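Local coordinates for protein kojibiose phosphorylase (Gut metagenome, PDB 6W0P) that is a carbohydrate-active enzyme of glycosyl hydrolase family 65, with a beta-rich N-terminal domain, a helical catalytic domain of the six-hairpin type and a small C-terminal domain, at residues Trp410-Thr415 and Pro476-Leu481; Ser469-Met474 and Met482-Thr487; Thr582-Gln587 and Arg616-Ser621. One frame throughout, in Å; residues are numbered along the deposited sequence.

How the interactions relate
All three contacts join loops or short helical turns of the helical catalytic domain, and all reach the second subunit. Interactions 1 and 2 are buried; segment 476-481 of interaction 1 lies between the two segments of interaction 2, in the loop before helix 487-504, and Thr415 O probably accepts a hydrogen bond from Met474 N, tying them together. Interaction 3, only partly buried, is joined to interaction 1 through Asp477 OD1 and Lys586 N, whereas interactions 2 and 3 do not touch, their centres being about 18 Å apart. The chemistry differs accordingly: interaction 1 relies on packing and one water, interaction 2 on backbone pairing with side-chain and water bonds, and interaction 3 on backbone bonds flanked by two salt bridges.

Interaction 1: residues Trp410-Thr415 and Pro476-Leu481; sequences WQHAST and PDEFKL
The imidazole of His412 carries the carboxylate of Glu478 over one face, with CD offset toward the rim of the ring and the two planes inclined by 39°. The nearest approach is His412 CE1 to Glu478 OE1, 3.5 Å, a packing contact. At the ring edge, in its plane, sits water 1, 2.8 Å from His412 NE2; the same water donates to the backbone O of Glu478 at 2.7 Å. Side chain and main chain of one glutamate thus meet the histidine in two ways, from above the ring and through a water at its rim. Glu478 brings its carboxylate to the ring with CG beside its backbone N (chi1 -60°) and the rest of the chain extended. The two side chains cross at about a right angle.

The second flat group, the Trp410 indole, has Gln411 CG over one face, while Leu481 CD1 comes up to it obliquely. Leu481 is the apolar half of the contact. Its CD1 methyl lies 3.7 Å from Gln411 O and 4.1 Å from Thr415 CG2, and its CD2 is 4.0 Å from Gln411 CG. Gln411 O also accepts from Thr415 OG1 at 2.6 Å, the hydroxyl lying above the carbonyl plane. Trp410 of the second subunit also packs on Leu481, placing this corner of the family 65 helical catalytic domain at the dimer interface.

In segment 476-481, residues 477-480 form a type I turn, and Asp477 OD1 closes an Asx turn by accepting from Phe479 N; Asp477 is further held by Gln548 and Lys586. With no direct hydrogen bond between the segments, water 1 makes the polar link, coupling the setting of the His412 ring to the backbone of the turn.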
loop_
_atom_site.group_PDB
_atom_site.type_symbol
_atom_site.label_atom_id
_atom_site.label_comp_id
_atom_site.label_asym_id
_atom_site.label_seq_id
_atom_site.Cartn_x
_atom_site.Cartn_y
_atom_site.Cartn_z
ATOM N N TRP A 410 -1.695 1.538 5.973
ATOM C CA TRP A 410 -2.422 2.826 6.175
ATOM C C TRP A 410 -3.947 2.581 6.199
ATOM O O TRP A 410 -4.618 3.238 7.010
ATOM C CB TRP A 410 -2.016 3.861 5.119
ATOM C CG TRP A 410 -2.583 3.579 3.767
ATOM C CD1 TRP A 410 -1.974 2.912 2.745
ATOM C CD2 TRP A 410 -3.889 3.940 3.295
ATOM N NE1 TRP A 410 -2.822 2.810 1.680
ATOM C CE2 TRP A 410 -4.011 3.414 1.996
ATOM C CE3 TRP A 410 -4.967 4.636 3.848
ATOM C CZ2 TRP A 410 -5.152 3.603 1.225
ATOM C CZ3 TRP A 410 -6.114 4.794 3.103
ATOM C CH2 TRP A 410 -6.200 4.279 1.806
ATOM N N GLN A 411 -4.436 1.656 5.355
ATOM C CA GLN A 411 -5.861 1.284 5.166
ATOM C C GLN A 411 -6.519 0.935 6.502
ATOM O O GLN A 411 -7.754 0.913 6.511
ATOM C CB GLN A 411 -6.056 0.011 4.326
ATOM C CG GLN A 411 -5.613 0.102 2.886
ATOM C CD GLN A 411 -4.246 -0.515 2.677
ATOM O OE1 GLN A 411 -3.291 -0.229 3.424
ATOM N NE2 GLN A 411 -4.142 -1.332 1.631
ATOM N N HIS A 412 -5.742 0.476 7.482
ATOM C CA HIS A 412 -6.212 0.190 8.851
ATOM C C HIS A 412 -5.678 1.270 9.784
ATOM O O HIS A 412 -6.518 1.838 10.538
ATOM C CB HIS A 412 -5.856 -1.230 9.345
ATOM C CG HIS A 412 -6.404 -2.329 8.497
ATOM N ND1 HIS A 412 -5.867 -3.616 8.506
ATOM C CD2 HIS A 412 -7.324 -2.313 7.517
ATOM C CE1 HIS A 412 -6.466 -4.347 7.595
ATOM N NE2 HIS A 412 -7.364 -3.568 6.964
ATOM N N ALA A 413 -4.365 1.541 9.750
ATOM C CA ALA A 413 -3.679 2.393 10.762
ATOM C C ALA A 413 -4.131 3.849 10.661
ATOM O O ALA A 413 -4.133 4.501 11.707
ATOM C CB ALA A 413 -2.169 2.294 10.687
ATOM N N SER A 414 -4.520 4.329 9.483
ATOM C CA SER A 414 -4.934 5.744 9.272
ATOM C C SER A 414 -6.456 5.879 9.388
ATOM O O SER A 414 -6.955 7.034 9.439
ATOM C CB SER A 414 -4.455 6.282 7.957
ATOM O OG SER A 414 -3.036 6.255 7.891
ATOM N N THR A 415 -7.192 4.766 9.449
ATOM C CA THR A 415 -8.660 4.795 9.218
ATOM C C THR A 415 -9.488 4.320 10.414
ATOM O O THR A 415 -10.683 4.697 10.440
ATOM C CB THR A 415 -9.017 3.980 7.977
ATOM O OG1 THR A 415 -8.633 2.633 8.227
ATOM C CG2 THR A 415 -8.345 4.533 6.746
ATOM N N PRO A 476 -14.981 -1.569 12.651
ATOM C CA PRO A 476 -14.513 -2.946 12.821
ATOM C C PRO A 476 -14.671 -3.814 11.554
ATOM O O PRO A 476 -13.838 -4.696 11.373
ATOM C CB PRO A 476 -15.362 -3.470 13.996
ATOM C CG PRO A 476 -15.795 -2.214 14.748
ATOM C CD PRO A 476 -15.948 -1.154 13.677
ATOM N N ASP A 477 -15.687 -3.557 10.721
ATOM C CA ASP A 477 -15.898 -4.258 9.425
ATOM C C ASP A 477 -14.825 -3.748 8.468
ATOM O O ASP A 477 -14.975 -2.652 7.911
ATOM C CB ASP A 477 -17.295 -4.062 8.811
ATOM C CG ASP A 477 -17.384 -4.574 7.377
ATOM O OD1 ASP A 477 -16.591 -5.465 7.055
ATOM O OD2 ASP A 477 -18.222 -4.052 6.565
ATOM N N GLU A 478 -13.765 -4.515 8.295
ATOM C CA GLU A 478 -12.602 -4.079 7.489
ATOM C C GLU A 478 -12.919 -4.155 6.000
ATOM O O GLU A 478 -12.031 -3.788 5.212
ATOM C CB GLU A 478 -11.379 -4.920 7.838
ATOM C CG GLU A 478 -11.016 -4.796 9.299
ATOM C CD GLU A 478 -9.750 -5.527 9.678
ATOM O OE1 GLU A 478 -9.182 -6.196 8.818
ATOM O OE2 GLU A 478 -9.338 -5.382 10.804
ATOM N N PHE A 479 -14.122 -4.569 5.626
ATOM C CA PHE A 479 -14.537 -4.642 4.212
ATOM C C PHE A 479 -15.111 -3.301 3.764
ATOM O O PHE A 479 -15.537 -3.234 2.621
ATOM C CB PHE A 479 -15.488 -5.814 4.000
ATOM C CG PHE A 479 -14.869 -7.172 4.229
ATOM C CD1 PHE A 479 -13.489 -7.343 4.316
ATOM C CD2 PHE A 479 -15.675 -8.304 4.267
ATOM C CE1 PHE A 479 -12.929 -8.603 4.504
ATOM C CE2 PHE A 479 -15.114 -9.567 4.413
ATOM C CZ PHE A 479 -13.747 -9.712 4.557
ATOM N N LYS A 480 -15.050 -2.261 4.597
ATOM C CA LYS A 480 -15.531 -0.892 4.252
ATOM C C LYS A 480 -14.430 0.130 4.548
ATOM O O LYS A 480 -14.180 0.406 5.757
ATOM C CB LYS A 480 -16.831 -0.575 4.991
ATOM C CG LYS A 480 -18.056 -1.163 4.318
ATOM C CD LYS A 480 -18.351 -0.526 2.968
ATOM C CE LYS A 480 -19.103 -1.448 2.039
ATOM N NZ LYS A 480 -18.443 -2.773 1.912
ATOM N N LEU A 481 -13.843 0.679 3.484
ATOM C CA LEU A 481 -12.620 1.529 3.512
ATOM C C LEU A 481 -12.898 2.945 2.983
ATOM O O LEU A 481 -13.443 3.080 1.887
ATOM C CB LEU A 481 -11.534 0.827 2.690
ATOM C CG LEU A 481 -10.294 1.662 2.368
ATOM C CD1 LEU A 481 -9.623 2.178 3.634
ATOM C CD2 LEU A 481 -9.315 0.866 1.523
HETATM O O HOH W 1 -9.370 -3.978 4.996
#

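Interaction 2: residues Ser469-Met474 and Met482-Thr487; sequences SFYGVM and MVNHNT
Tyr471 lies against Asn484 and His485 where a tight loop folds back on itself through an isolated antiparallel bridge, Val473 with Val483, with a G1 beta bulge on each segment. Along the tyrosine, CB comes first, 3.6 Å from Asn484 OD1. With CG beside the backbone N (chi1 -69°), the ring comes obliquely against the asparagine, and CD2 is 3.5 Å from Asn484 CG. Farther out, CE2 and CZ approach His485 CE1, and OH lies 3.4 Å from that same carbon. Tyrosine and imidazole planes meet obliquely, at 69°. At the tip, water 3 lies in the plane of both rings, bonded to Tyr471 OH and to His485 NE2.

The other ring nitrogen, His485 ND1, pairs with Ser469 OG at 2.7 Å. With both ring nitrogens bonded, the imidazole's rotation is limited; the serine hydroxyl has Asn490 on helix 487-504 as a further partner. Asn484 CB covers the middle of one imidazole face.

The backbones are sewn together beside these side chains. Gly472 N donates a hydrogen bond to Asn484 OD1 at 3.2 Å, nearly along the C=O axis, which holds the amide oxygen beside Tyr471 CB and CD2. Val473 N to Val483 O is 3.0 Å and almost straight (173°), and the return bond from Val483 N reaches Val473 O at 3.1 Å. Each segment carries one extra residue at the bridge: Gly472-Val473 against Val483, and Met482-Val483 against Val473; the first residue of each bulge has a positive phi. Water 2 donates to Phe470 O and accepts a weak bond from Asn486 N; Asn486 holds the N-cap position of helix 487-504, its OD1 also bonding Thr489 OG1. The Met482 chain bends at chi2 and chi3 to put its CE methyl 3.4 Å from Gly472 CA.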
loop_
_atom_site.group_PDB
_atom_site.type_symbol
_atom_site.label_atom_id
_atom_site.label_comp_id
_atom_site.label_asym_id
_atom_site.label_seq_id
_atom_site.Cartn_x
_atom_site.Cartn_y
_atom_site.Cartn_z
ATOM N N SER A 469 -18.854 14.469 12.061
ATOM C CA SER A 469 -18.650 13.019 11.826
ATOM C C SER A 469 -17.165 12.676 11.746
ATOM O O SER A 469 -16.348 13.526 12.060
ATOM C CB SER A 469 -19.396 12.593 10.597
ATOM O OG SER A 469 -19.432 11.187 10.504
ATOM N N PHE A 470 -16.846 11.435 11.365
ATOM C CA PHE A 470 -15.493 11.036 10.950
ATOM C C PHE A 470 -15.600 10.687 9.481
ATOM O O PHE A 470 -16.470 9.893 9.125
ATOM C CB PHE A 470 -14.939 9.917 11.837
ATOM C CG PHE A 470 -14.807 10.309 13.291
ATOM C CD1 PHE A 470 -15.917 10.351 14.124
ATOM C CD2 PHE A 470 -13.595 10.724 13.811
ATOM C CE1 PHE A 470 -15.802 10.737 15.452
ATOM C CE2 PHE A 470 -13.477 11.091 15.146
ATOM C CZ PHE A 470 -14.576 11.091 15.966
ATOM N N TYR A 471 -14.729 11.297 8.681
ATOM C CA TYR A 471 -14.606 11.126 7.218
ATOM C C TYR A 471 -13.359 10.278 6.968
ATOM O O TYR A 471 -12.394 10.454 7.727
ATOM C CB TYR A 471 -14.534 12.498 6.540
ATOM C CG TYR A 471 -15.826 13.258 6.612
ATOM C CD1 TYR A 471 -16.108 14.086 7.685
ATOM C CD2 TYR A 471 -16.770 13.133 5.616
ATOM C CE1 TYR A 471 -17.304 14.783 7.768
ATOM C CE2 TYR A 471 -17.997 13.769 5.717
ATOM C CZ TYR A 471 -18.264 14.598 6.796
ATOM O OH TYR A 471 -19.456 15.248 6.869
ATOM N N GLY A 472 -13.406 9.403 5.954
ATOM C CA GLY A 472 -12.259 8.627 5.458
ATOM C C GLY A 472 -11.839 7.618 6.491
ATOM O O GLY A 472 -10.669 7.616 6.882
ATOM N N VAL A 473 -12.798 6.829 6.974
ATOM C CA VAL A 473 -12.585 5.912 8.128
ATOM C C VAL A 473 -12.919 4.479 7.734
ATOM O O VAL A 473 -13.371 4.219 6.581
ATOM C CB VAL A 473 -13.368 6.372 9.369
ATOM C CG1 VAL A 473 -12.835 7.709 9.865
ATOM C CG2 VAL A 473 -14.874 6.416 9.147
ATOM N N MET A 474 -12.664 3.592 8.683
ATOM C CA MET A 474 -13.019 2.168 8.629
ATOM C C MET A 474 -13.454 1.768 10.037
ATOM O O MET A 474 -12.697 2.074 10.995
ATOM C CB MET A 474 -11.800 1.342 8.199
ATOM C CG MET A 474 -12.007 -0.145 8.335
ATOM S SD MET A 474 -10.549 -1.147 7.932
ATOM C CE MET A 474 -10.489 -0.985 6.153
ATOM N N MET A 482 -12.505 3.971 3.742
ATOM C CA MET A 482 -12.609 5.403 3.356
ATOM C C MET A 482 -14.096 5.713 3.186
ATOM O O MET A 482 -14.501 6.392 2.202
ATOM C CB MET A 482 -11.856 5.733 2.059
ATOM C CG MET A 482 -10.336 5.567 2.142
ATOM S SD MET A 482 -9.523 6.665 3.306
ATOM C CE MET A 482 -10.179 8.261 2.803
ATOM N N VAL A 483 -14.899 5.187 4.104
ATOM C CA VAL A 483 -16.340 5.534 4.165
ATOM C C VAL A 483 -16.507 6.721 5.106
ATOM O O VAL A 483 -15.570 7.020 5.863
ATOM C CB VAL A 483 -17.199 4.335 4.590
ATOM C CG1 VAL A 483 -17.116 3.240 3.547
ATOM C CG2 VAL A 483 -16.864 3.822 5.979
ATOM N N ASN A 484 -17.684 7.328 5.063
ATOM C CA ASN A 484 -18.089 8.446 5.934
ATOM C C ASN A 484 -19.286 8.015 6.775
ATOM O O ASN A 484 -20.058 7.204 6.302
ATOM C CB ASN A 484 -18.417 9.677 5.102
ATOM C CG ASN A 484 -17.334 10.020 4.110
ATOM O OD1 ASN A 484 -16.155 10.017 4.445
ATOM N ND2 ASN A 484 -17.738 10.379 2.910
ATOM N N HIS A 485 -19.412 8.553 7.991
ATOM C CA HIS A 485 -20.567 8.310 8.884
ATOM C C HIS A 485 -20.642 6.810 9.196
ATOM O O HIS A 485 -21.781 6.243 9.156
ATOM C CB HIS A 485 -21.846 8.850 8.233
ATOM C CG HIS A 485 -21.694 10.214 7.650
ATOM N ND1 HIS A 485 -20.958 11.184 8.272
ATOM C CD2 HIS A 485 -22.205 10.777 6.522
ATOM C CE1 HIS A 485 -21.050 12.308 7.576
ATOM N NE2 HIS A 485 -21.790 12.079 6.480
ATOM N N ASN A 486 -19.483 6.182 9.469
ATOM C CA ASN A 486 -19.466 4.822 10.063
ATOM C C ASN A 486 -20.098 4.939 11.452
ATOM O O ASN A 486 -19.621 5.762 12.274
ATOM C CB ASN A 486 -18.085 4.193 10.109
ATOM C CG ASN A 486 -18.043 2.971 10.996
ATOM O OD1 ASN A 486 -17.564 3.054 12.127
ATOM N ND2 ASN A 486 -18.519 1.841 10.492
ATOM N N THR A 487 -21.169 4.185 11.692
ATOM C CA THR A 487 -21.995 4.354 12.909
ATOM C C THR A 487 -21.206 3.888 14.124
ATOM O O THR A 487 -21.232 4.593 15.115
ATOM C CB THR A 487 -23.353 3.675 12.751
ATOM O OG1 THR A 487 -23.890 4.287 11.574
ATOM C CG2 THR A 487 -24.235 3.883 13.963
HETATM O O HOH W 2 -17.553 7.856 10.700
HETATM O O HOH W 3 -21.170 14.435 5.036
#

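Interaction 3: residues Thr582-Gln587 and Arg616-Ser621; sequences TDIIKQ and RTLHES
Asp583 OD2 is gripped by three donors: Arg616 NE at 2.9 Å, His557 ND1, and Gln463 NE2 of the second subunit. The two segments are inter-helix loops of the six-hairpin catalytic domain that run in much the same direction and join through a single beta bridge, Ile585 with Thr617. The oxygen lies at the edge of the Arg616 guanidinium, near its plane, but the arginine meets it from above the carboxylate plane, the two groups standing 83° apart. Gln463 of the neighbouring subunit also accepts from Arg616 NH2, so this salt bridge is part of the dimer interface.

Along the bridge, Ile585 N donates to Arg616 O at 2.7 Å, and Ile585 O accepts from Leu618 N at 2.7 Å in a nearly straight bond (171°). Lys586 O continues the series, receiving Glu620 N at 3.3 Å and, weakly, His619 N. Ile585 CB is directed toward the partner loop, and CD1 ends 3.9 Å from Arg616 CB.

Lys586 runs extended until chi4 turns its ammonium back (73°) onto Glu620 OE2 in a second salt bridge, although this glutamate is poorly ordered. Beyond it, Gln587 CB packs 3.2 Å from Ser621 OG.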
loop_
_atom_site.group_PDB
_atom_site.type_symbol
_atom_site.label_atom_id
_atom_site.label_comp_id
_atom_site.label_asym_id
_atom_site.label_seq_id
_atom_site.Cartn_x
_atom_site.Cartn_y
_atom_site.Cartn_z
ATOM N N THR A 582 -19.066 -4.379 -2.139
ATOM C CA THR A 582 -20.260 -5.243 -1.934
ATOM C C THR A 582 -20.887 -4.884 -0.582
ATOM O O THR A 582 -20.422 -3.922 0.054
ATOM C CB THR A 582 -19.925 -6.744 -1.957
ATOM O OG1 THR A 582 -19.250 -7.102 -0.747
ATOM C CG2 THR A 582 -19.076 -7.158 -3.140
ATOM N N ASP A 583 -21.887 -5.658 -0.157
ATOM C CA ASP A 583 -22.549 -5.519 1.161
ATOM C C ASP A 583 -22.190 -6.737 2.019
ATOM O O ASP A 583 -22.975 -7.106 2.905
ATOM C CB ASP A 583 -24.042 -5.295 0.955
ATOM C CG ASP A 583 -24.800 -6.508 0.461
ATOM O OD1 ASP A 583 -24.143 -7.478 -0.003
ATOM O OD2 ASP A 583 -26.029 -6.467 0.556
ATOM N N ILE A 584 -21.053 -7.361 1.732
ATOM C CA ILE A 584 -20.483 -8.474 2.536
ATOM C C ILE A 584 -19.665 -7.822 3.646
ATOM O O ILE A 584 -18.818 -6.965 3.332
ATOM C CB ILE A 584 -19.609 -9.392 1.668
ATOM C CG1 ILE A 584 -20.379 -10.017 0.503
ATOM C CG2 ILE A 584 -18.945 -10.445 2.526
ATOM C CD1 ILE A 584 -19.488 -10.510 -0.597
ATOM N N ILE A 585 -19.886 -8.258 4.885
ATOM C CA ILE A 585 -19.308 -7.684 6.125
ATOM C C ILE A 585 -18.371 -8.720 6.751
ATOM O O ILE A 585 -18.707 -9.944 6.770
ATOM C CB ILE A 585 -20.442 -7.265 7.070
ATOM C CG1 ILE A 585 -21.223 -6.079 6.503
ATOM C CG2 ILE A 585 -19.939 -6.959 8.464
ATOM C CD1 ILE A 585 -22.638 -6.018 7.022
ATOM N N LYS A 586 -17.218 -8.258 7.227
ATOM C CA LYS A 586 -16.207 -9.156 7.810
ATOM C C LYS A 586 -16.664 -9.600 9.199
ATOM O O LYS A 586 -16.549 -10.774 9.513
ATOM C CB LYS A 586 -14.858 -8.447 7.850
ATOM C CG LYS A 586 -13.701 -9.284 8.382
ATOM C CD LYS A 586 -12.455 -8.430 8.443
ATOM C CE LYS A 586 -11.298 -9.067 9.165
ATOM N NZ LYS A 586 -10.761 -10.133 8.301
ATOM N N GLN A 587 -17.138 -8.673 10.017
ATOM C CA GLN A 587 -17.315 -8.938 11.459
ATOM C C GLN A 587 -18.281 -7.900 12.005
ATOM O O GLN A 587 -18.620 -6.943 11.324
ATOM C CB GLN A 587 -15.953 -8.911 12.148
ATOM C CG GLN A 587 -15.280 -7.530 12.152
ATOM C CD GLN A 587 -13.826 -7.605 12.575
ATOM O OE1 GLN A 587 -12.948 -7.864 11.770
ATOM N NE2 GLN A 587 -13.551 -7.342 13.844
ATOM N N ARG A 616 -25.472 -10.848 6.024
ATOM C CA ARG A 616 -24.427 -10.184 5.206
ATOM C C ARG A 616 -23.026 -10.392 5.798
ATOM O O ARG A 616 -22.064 -9.889 5.184
ATOM C CB ARG A 616 -24.739 -8.694 5.100
ATOM C CG ARG A 616 -26.067 -8.419 4.415
ATOM C CD ARG A 616 -26.347 -6.949 4.217
ATOM N NE ARG A 616 -27.332 -6.748 3.164
ATOM C CZ ARG A 616 -28.645 -6.933 3.316
ATOM N NH1 ARG A 616 -29.136 -7.346 4.477
ATOM N NH2 ARG A 616 -29.464 -6.707 2.304
ATOM N N THR A 617 -22.886 -11.081 6.933
ATOM C CA THR A 617 -21.604 -11.164 7.684
ATOM C C THR A 617 -20.909 -12.504 7.384
ATOM O O THR A 617 -21.496 -13.573 7.608
ATOM C CB THR A 617 -21.804 -10.941 9.176
ATOM O OG1 THR A 617 -22.473 -9.694 9.329
ATOM C CG2 THR A 617 -20.485 -10.940 9.914
ATOM N N LEU A 618 -19.688 -12.425 6.861
ATOM C CA LEU A 618 -18.886 -13.604 6.449
ATOM C C LEU A 618 -18.419 -14.355 7.691
ATOM O O LEU A 618 -18.293 -15.572 7.608
ATOM C CB LEU A 618 -17.717 -13.096 5.603
ATOM C CG LEU A 618 -17.108 -14.068 4.609
ATOM C CD1 LEU A 618 -18.127 -14.574 3.622
ATOM C CD2 LEU A 618 -15.968 -13.376 3.874
ATOM N N HIS A 619 -18.215 -13.669 8.813
ATOM C CA HIS A 619 -17.758 -14.291 10.081
ATOM C C HIS A 619 -16.295 -14.691 9.892
ATOM O O HIS A 619 -15.933 -15.784 10.374
ATOM C CB HIS A 619 -18.632 -15.499 10.503
ATOM C CG HIS A 619 -20.065 -15.140 10.666
ATOM N ND1 HIS A 619 -20.481 -14.205 11.601
ATOM C CD2 HIS A 619 -21.161 -15.487 9.959
ATOM C CE1 HIS A 619 -21.778 -14.013 11.469
ATOM N NE2 HIS A 619 -22.216 -14.788 10.472
ATOM N N GLU A 620 -15.513 -13.851 9.185
ATOM C CA GLU A 620 -14.076 -14.116 8.928
ATOM C C GLU A 620 -13.419 -14.249 10.299
ATOM O O GLU A 620 -13.172 -15.417 10.722
ATOM C CB GLU A 620 -13.418 -13.036 8.057
ATOM C CG GLU A 620 -13.253 -13.444 6.599
ATOM C CD GLU A 620 -12.148 -12.733 5.821
ATOM O OE1 GLU A 620 -11.960 -13.051 4.611
ATOM O OE2 GLU A 620 -11.455 -11.872 6.418
ATOM N N SER A 621 -13.282 -13.114 10.992
ATOM C CA SER A 621 -12.563 -12.989 12.279
ATOM C C SER A 621 -13.078 -13.984 13.325
ATOM O O SER A 621 -14.279 -14.387 13.324
ATOM C CB SER A 621 -12.621 -11.592 12.801
ATOM O OG SER A 621 -13.957 -11.235 13.058
#